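Local structure of transglutaminase elicitor (Phytophthora sojae, 3TW5) at residues M21-L26 with L310-I316; F205-A210 with G237-Y241. The protein is a transglutaminase that probably crosslinks proteins by joining glutamine side chains to primary amines, and probably acts as an elicitor of plant innate immunity. The protein carries 1 engineered substitution. One frame throughout, in Å; residues are numbered along the deposited sequence.

Contact 1 of 2, residues M21-L26 with L310-I316; sequences MTLKDL and LDDAGEI
Met21 and Ile316 meet through their backbones: Ile316 N donates to Met21 O at 2.8 Å, and the N-H points almost straight at the oxygen, 170° at the hydrogen. Two residues on, Leu23 N reaches Gly314 O in a weak bond of 3.4 Å. Together they make a single beta bridge between Thr22 and Glu315, the latter at the end of the connection between antiparallel strands 299-310 and 316-321. A type I turn from Asp311 to Gly314 closes that hairpin, and Asp311 OD1 steadies it by accepting from Glu315 N at 2.8 Å.

The tight side is apolar and buried. Ile316 lays CG1 alongside Leu23 CB, and its CD1 lies 3.7 Å from Leu26 CD1. Leu23 CG stands anti to the backbone N (chi1 180°), which carries CD2 to within 3.9 Å of Leu310 CD1; Val271 touches both Leu23 and Leu310.

The other side is looser and partly exposed. Glu315 lets its CG rest against Met21 CB at 3.6 Å, while the carboxylate runs on past Met21 toward Thr22, whose OG1 stays 3.6 Å from Glu315 OE1. Thr22 CG2 leans on Gly314 O.

One strong backbone bond, one weak one and a seam of leucine and isoleucine therefore hold the loop to the hairpin, so in the model the grip rests mainly on main chain and buried hydrocarbon.

Contact 2 of 2, residues F205-A210 with G237-Y241; sequences FHIASA and GFKVY
Phe238 pushes its ring from strand 232-246 into helix 202-215, where Phe205 and His206 complete an aromatic cluster in a helix-on-sheet interface. The segment axes approach to 9.2 Å.

Follow Phe238 outward. CB starts 4.2 Å from Ser209 CB, and a chi1 of 168° swings CG away from the strand's own N and carries the ring in over the helix. Ser209 CB then sits above the middle of one ring face, 3.6 Å from the centroid, a CH-pi contact that takes in CG and CD1 first. Farther along, CE1 reaches Phe205 CE2, and CE2 passes Ala210 N and CB. At the tip, CZ comes 3.7 Å from His206 ND1. The Phe238 ring thus turns an edge to two others, standing nearly perpendicular to both Phe205 and His206 in offset edge-to-face pairs.

Val240, two residues on, brings CG2 up to His206 CE1 at 3.6 Å. The imidazole is held from the sheet as well, since its ND1 is hydrogen-bonded to Tyr306 OH of strand 299-310; Tyr306 also touches Phe205 and Phe238.

Ser209 turns its methylene to the aromatic ring while its OG bonds back within the helix. Phe205 O takes two bonds from this one residue, Ser209 N and Ser209 OG arriving from opposite faces of the carbonyl plane, with OG at 2.7 Å.

In the fold
From the N terminus, the chain leaves helix 5-15 and enters loop 21-26, the first half of contact 1, whose partner at 310-316 comes 284 residues later. Within that long loop lies contact 2, a much shorter closure from helix 202-215 to strand 232-246; the two nest and do not cross. Contact 1 ties the N-terminal loop to the turn between strands 299-310 and 316-321, while contact 2 sets the helix against the same antiparallel sheet. Their centres are about 14 Å apart, and they touch directly: Leu23 and Leu26 pack on His206, and Ile316 on Ile207, so loop, helix and sheet share one apolar core.

Contact 1 of 2, residues M21-L26 with L310-I316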
loop_
_atom_site.group_PDB
_atom_site.type_symbol
_atom_site.label_atom_id
_atom_site.label_comp_id
_atom_site.label_asym_id
_atom_site.label_seq_id
_atom_site.Cartn_x
_atom_site.Cartn_y
_atom_site.Cartn_z
ATOM N N MET A 21 -0.605 21.272 -14.141
ATOM C CA MET A 21 -0.561 20.489 -15.374
ATOM C C MET A 21 0.574 20.923 -16.306
ATOM O O MET A 21 0.845 20.262 -17.311
ATOM C CB MET A 21 -1.903 20.585 -16.105
ATOM C CG MET A 21 -3.123 20.268 -15.248
ATOM S SD MET A 21 -3.644 18.545 -15.321
ATOM C CE MET A 21 -4.606 18.546 -16.833
ATOM N N THR A 22 1.225 22.036 -15.970
ATOM C CA THR A 22 2.361 22.543 -16.740
ATOM C C THR A 22 3.645 21.903 -16.222
ATOM O O THR A 22 4.063 22.158 -15.088
ATOM C CB THR A 22 2.456 24.087 -16.673
ATOM O OG1 THR A 22 1.215 24.662 -17.100
ATOM C CG2 THR A 22 3.572 24.603 -17.568
ATOM N N LEU A 23 4.261 21.074 -17.064
ATOM C CA LEU A 23 5.418 20.263 -16.675
ATOM C C LEU A 23 6.542 21.056 -16.012
ATOM O O LEU A 23 7.072 20.632 -14.983
ATOM C CB LEU A 23 5.952 19.479 -17.879
ATOM C CG LEU A 23 7.172 18.566 -17.702
ATOM C CD1 LEU A 23 6.971 17.514 -16.615
ATOM C CD2 LEU A 23 7.509 17.902 -19.022
ATOM N N LYS A 24 6.894 22.202 -16.599
ATOM C CA LYS A 24 7.995 23.041 -16.105
ATOM C C LYS A 24 7.725 23.623 -14.712
ATOM O O LYS A 24 8.659 24.007 -14.004
ATOM C CB LYS A 24 8.308 24.164 -17.099
ATOM N N ASP A 25 6.452 23.674 -14.327
ATOM C CA ASP A 25 6.051 24.204 -13.023
ATOM C C ASP A 25 5.885 23.120 -11.952
ATOM O O ASP A 25 5.680 23.433 -10.776
ATOM C CB ASP A 25 4.761 25.025 -13.151
ATOM C CG ASP A 25 4.935 26.259 -14.025
ATOM O OD1 ASP A 25 6.092 26.690 -14.230
ATOM O OD2 ASP A 25 3.909 26.799 -14.503
ATOM N N LEU A 26 5.971 21.854 -12.356
ATOM C CA LEU A 26 5.873 20.738 -11.417
ATOM C C LEU A 26 7.185 20.526 -10.676
ATOM O O LEU A 26 8.255 20.750 -11.240
ATOM C CB LEU A 26 5.476 19.446 -12.138
ATOM C CG LEU A 26 4.030 19.283 -12.613
ATOM C CD1 LEU A 26 3.929 18.054 -13.484
ATOM C CD2 LEU A 26 3.052 19.192 -11.449
ATOM N N LEU A 310 3.114 17.160 -24.664
ATOM C CA LEU A 310 2.931 18.569 -24.329
ATOM C C LEU A 310 2.241 19.320 -25.460
ATOM O O LEU A 310 2.457 19.019 -26.634
ATOM C CB LEU A 310 4.285 19.216 -24.035
ATOM C CG LEU A 310 4.845 19.243 -22.606
ATOM C CD1 LEU A 310 4.822 17.884 -21.913
ATOM C CD2 LEU A 310 6.262 19.800 -22.624
ATOM N N ASP A 311 1.402 20.288 -25.105
ATOM C CA ASP A 311 0.840 21.209 -26.093
ATOM C C ASP A 311 1.744 22.442 -26.214
ATOM O O ASP A 311 2.843 22.461 -25.651
ATOM C CB ASP A 311 -0.608 21.591 -25.739
ATOM C CG ASP A 311 -0.715 22.428 -24.467
ATOM O OD1 ASP A 311 0.310 22.664 -23.790
ATOM O OD2 ASP A 311 -1.844 22.856 -24.144
ATOM N N ASP A 312 1.285 23.460 -26.940
ATOM C CA ASP A 312 2.051 24.699 -27.114
ATOM C C ASP A 312 2.391 25.398 -25.799
ATOM O O ASP A 312 3.508 25.886 -25.626
ATOM C CB ASP A 312 1.311 25.661 -28.041
ATOM C CG ASP A 312 1.371 25.232 -29.489
ATOM O OD1 ASP A 312 0.367 25.434 -30.208
ATOM O OD2 ASP A 312 2.419 24.689 -29.908
ATOM N N ALA A 313 1.430 25.433 -24.878
ATOM C CA ALA A 313 1.620 26.069 -23.574
ATOM C C ALA A 313 2.496 25.235 -22.636
ATOM O O ALA A 313 2.728 25.622 -21.488
ATOM C CB ALA A 313 0.270 26.368 -22.924
ATOM N N GLY A 314 2.980 24.095 -23.127
ATOM C CA GLY A 314 3.837 23.207 -22.342
ATOM C C GLY A 314 3.075 22.474 -21.256
ATOM O O GLY A 314 3.639 22.111 -20.218
ATOM N N GLU A 315 1.786 22.260 -21.504
ATOM C CA GLU A 315 0.913 21.581 -20.562
ATOM C C GLU A 315 0.803 20.100 -20.915
ATOM O O GLU A 315 0.685 19.745 -22.087
ATOM C CB GLU A 315 -0.464 22.247 -20.558
ATOM C CG GLU A 315 -1.317 21.896 -19.353
ATOM C CD GLU A 315 -2.348 22.963 -19.023
ATOM O OE1 GLU A 315 -1.949 24.095 -18.661
ATOM O OE2 GLU A 315 -3.560 22.660 -19.109
ATOM N N ILE A 316 0.855 19.246 -19.895
ATOM C CA ILE A 316 0.757 17.800 -20.085
ATOM C C ILE A 316 -0.661 17.415 -20.501
ATOM O O ILE A 316 -1.619 17.627 -19.752
ATOM C CB ILE A 316 1.153 17.017 -18.813
ATOM C CG1 ILE A 316 2.516 17.473 -18.293
ATOM C CG2 ILE A 316 1.164 15.520 -19.098
ATOM C CD1 ILE A 316 2.764 17.130 -16.845
#

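Contact 2 of 2, residues F205-A210 with G237-Y241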
loop_
_atom_site.group_PDB
_atom_site.type_symbol
_atom_site.label_atom_id
_atom_site.label_comp_id
_atom_site.label_asym_id
_atom_site.label_seq_id
_atom_site.Cartn_x
_atom_site.Cartn_y
_atom_site.Cartn_z
ATOM N N PHE A 205 -0.069 9.486 -14.014
ATOM C CA PHE A 205 0.913 9.051 -13.022
ATOM C C PHE A 205 1.823 10.202 -12.581
ATOM O O PHE A 205 1.954 10.467 -11.383
ATOM C CB PHE A 205 1.739 7.868 -13.547
ATOM C CG PHE A 205 2.871 7.464 -12.638
ATOM C CD1 PHE A 205 2.621 6.776 -11.454
ATOM C CD2 PHE A 205 4.186 7.771 -12.966
ATOM C CE1 PHE A 205 3.667 6.405 -10.612
ATOM C CE2 PHE A 205 5.234 7.404 -12.127
ATOM C CZ PHE A 205 4.973 6.720 -10.950
ATOM N N HIS A 206 2.432 10.884 -13.552
ATOM C CA HIS A 206 3.342 11.998 -13.273
ATOM C C HIS A 206 2.624 13.147 -12.572
ATOM O O HIS A 206 3.078 13.608 -11.527
ATOM C CB HIS A 206 4.026 12.489 -14.559
ATOM C CG HIS A 206 5.179 13.418 -14.319
ATOM N ND1 HIS A 206 6.476 12.974 -14.169
ATOM C CD2 HIS A 206 5.230 14.767 -14.208
ATOM C CE1 HIS A 206 7.275 14.008 -13.973
ATOM N NE2 HIS A 206 6.545 15.108 -13.992
ATOM N N ILE A 207 1.501 13.587 -13.141
ATOM C CA ILE A 207 0.716 14.696 -12.587
ATOM C C ILE A 207 0.300 14.430 -11.136
ATOM O O ILE A 207 0.472 15.289 -10.272
ATOM C CB ILE A 207 -0.525 15.020 -13.466
ATOM C CG1 ILE A 207 -0.086 15.586 -14.822
ATOM C CG2 ILE A 207 -1.464 16.002 -12.755
ATOM C CD1 ILE A 207 -1.148 15.516 -15.903
ATOM N N ALA A 208 -0.225 13.233 -10.876
ATOM C CA ALA A 208 -0.648 12.842 -9.533
ATOM C C ALA A 208 0.528 12.775 -8.563
ATOM O O ALA A 208 0.474 13.366 -7.487
ATOM C CB ALA A 208 -1.395 11.510 -9.568
ATOM N N SER A 209 1.589 12.069 -8.957
ATOM C CA SER A 209 2.758 11.862 -8.096
ATOM C C SER A 209 3.444 13.169 -7.723
ATOM O O SER A 209 3.833 13.361 -6.573
ATOM C CB SER A 209 3.761 10.915 -8.755
ATOM O OG SER A 209 3.164 9.667 -9.068
ATOM N N ALA A 210 3.576 14.066 -8.697
ATOM C CA ALA A 210 4.234 15.355 -8.487
ATOM C C ALA A 210 3.412 16.294 -7.601
ATOM O O ALA A 210 3.957 16.946 -6.711
ATOM C CB ALA A 210 4.555 16.017 -9.825
ATOM N N GLY A 237 7.921 8.512 -1.474
ATOM C CA GLY A 237 8.417 9.600 -2.305
ATOM C C GLY A 237 8.436 9.369 -3.799
ATOM O O GLY A 237 8.310 8.241 -4.276
ATOM N N PHE A 238 8.608 10.464 -4.531
ATOM C CA PHE A 238 8.659 10.461 -5.986
ATOM C C PHE A 238 9.738 11.437 -6.444
ATOM O O PHE A 238 9.724 12.612 -6.059
ATOM C CB PHE A 238 7.290 10.857 -6.548
ATOM C CG PHE A 238 7.287 11.161 -8.022
ATOM C CD1 PHE A 238 7.252 10.134 -8.958
ATOM C CD2 PHE A 238 7.286 12.476 -8.471
ATOM C CE1 PHE A 238 7.232 10.416 -10.325
ATOM C CE2 PHE A 238 7.267 12.768 -9.835
ATOM C CZ PHE A 238 7.240 11.737 -10.763
ATOM N N LYS A 239 10.674 10.948 -7.254
ATOM C CA LYS A 239 11.750 11.790 -7.780
ATOM C C LYS A 239 11.914 11.636 -9.289
ATOM O O LYS A 239 11.942 10.521 -9.808
ATOM C CB LYS A 239 13.075 11.501 -7.069
ATOM C CG LYS A 239 14.163 12.519 -7.375
ATOM C CD LYS A 239 15.468 12.205 -6.665
ATOM C CE LYS A 239 16.485 13.311 -6.927
ATOM N NZ LYS A 239 17.710 13.171 -6.093
ATOM N N VAL A 240 12.008 12.772 -9.976
ATOM C CA VAL A 240 12.280 12.808 -11.407
ATOM C C VAL A 240 13.794 12.815 -11.609
ATOM O O VAL A 240 14.492 13.711 -11.125
ATOM C CB VAL A 240 11.646 14.050 -12.082
ATOM C CG1 VAL A 240 11.925 14.057 -13.581
ATOM C CG2 VAL A 240 10.146 14.096 -11.821
ATOM N N TYR A 241 14.291 11.806 -12.317
ATOM C CA TYR A 241 15.725 11.644 -12.537
ATOM C C TYR A 241 16.200 12.243 -13.860
ATOM O O TYR A 241 17.367 12.608 -13.990
ATOM C CB TYR A 241 16.109 10.167 -12.457
ATOM C CG TYR A 241 16.331 9.659 -11.048
ATOM C CD1 TYR A 241 15.266 9.510 -10.157
ATOM C CD2 TYR A 241 17.607 9.312 -10.609
ATOM C CE1 TYR A 241 15.470 9.038 -8.860
ATOM C CE2 TYR A 241 17.822 8.837 -9.317
ATOM C CZ TYR A 241 16.751 8.703 -8.450
ATOM O OH TYR A 241 16.965 8.232 -7.175
#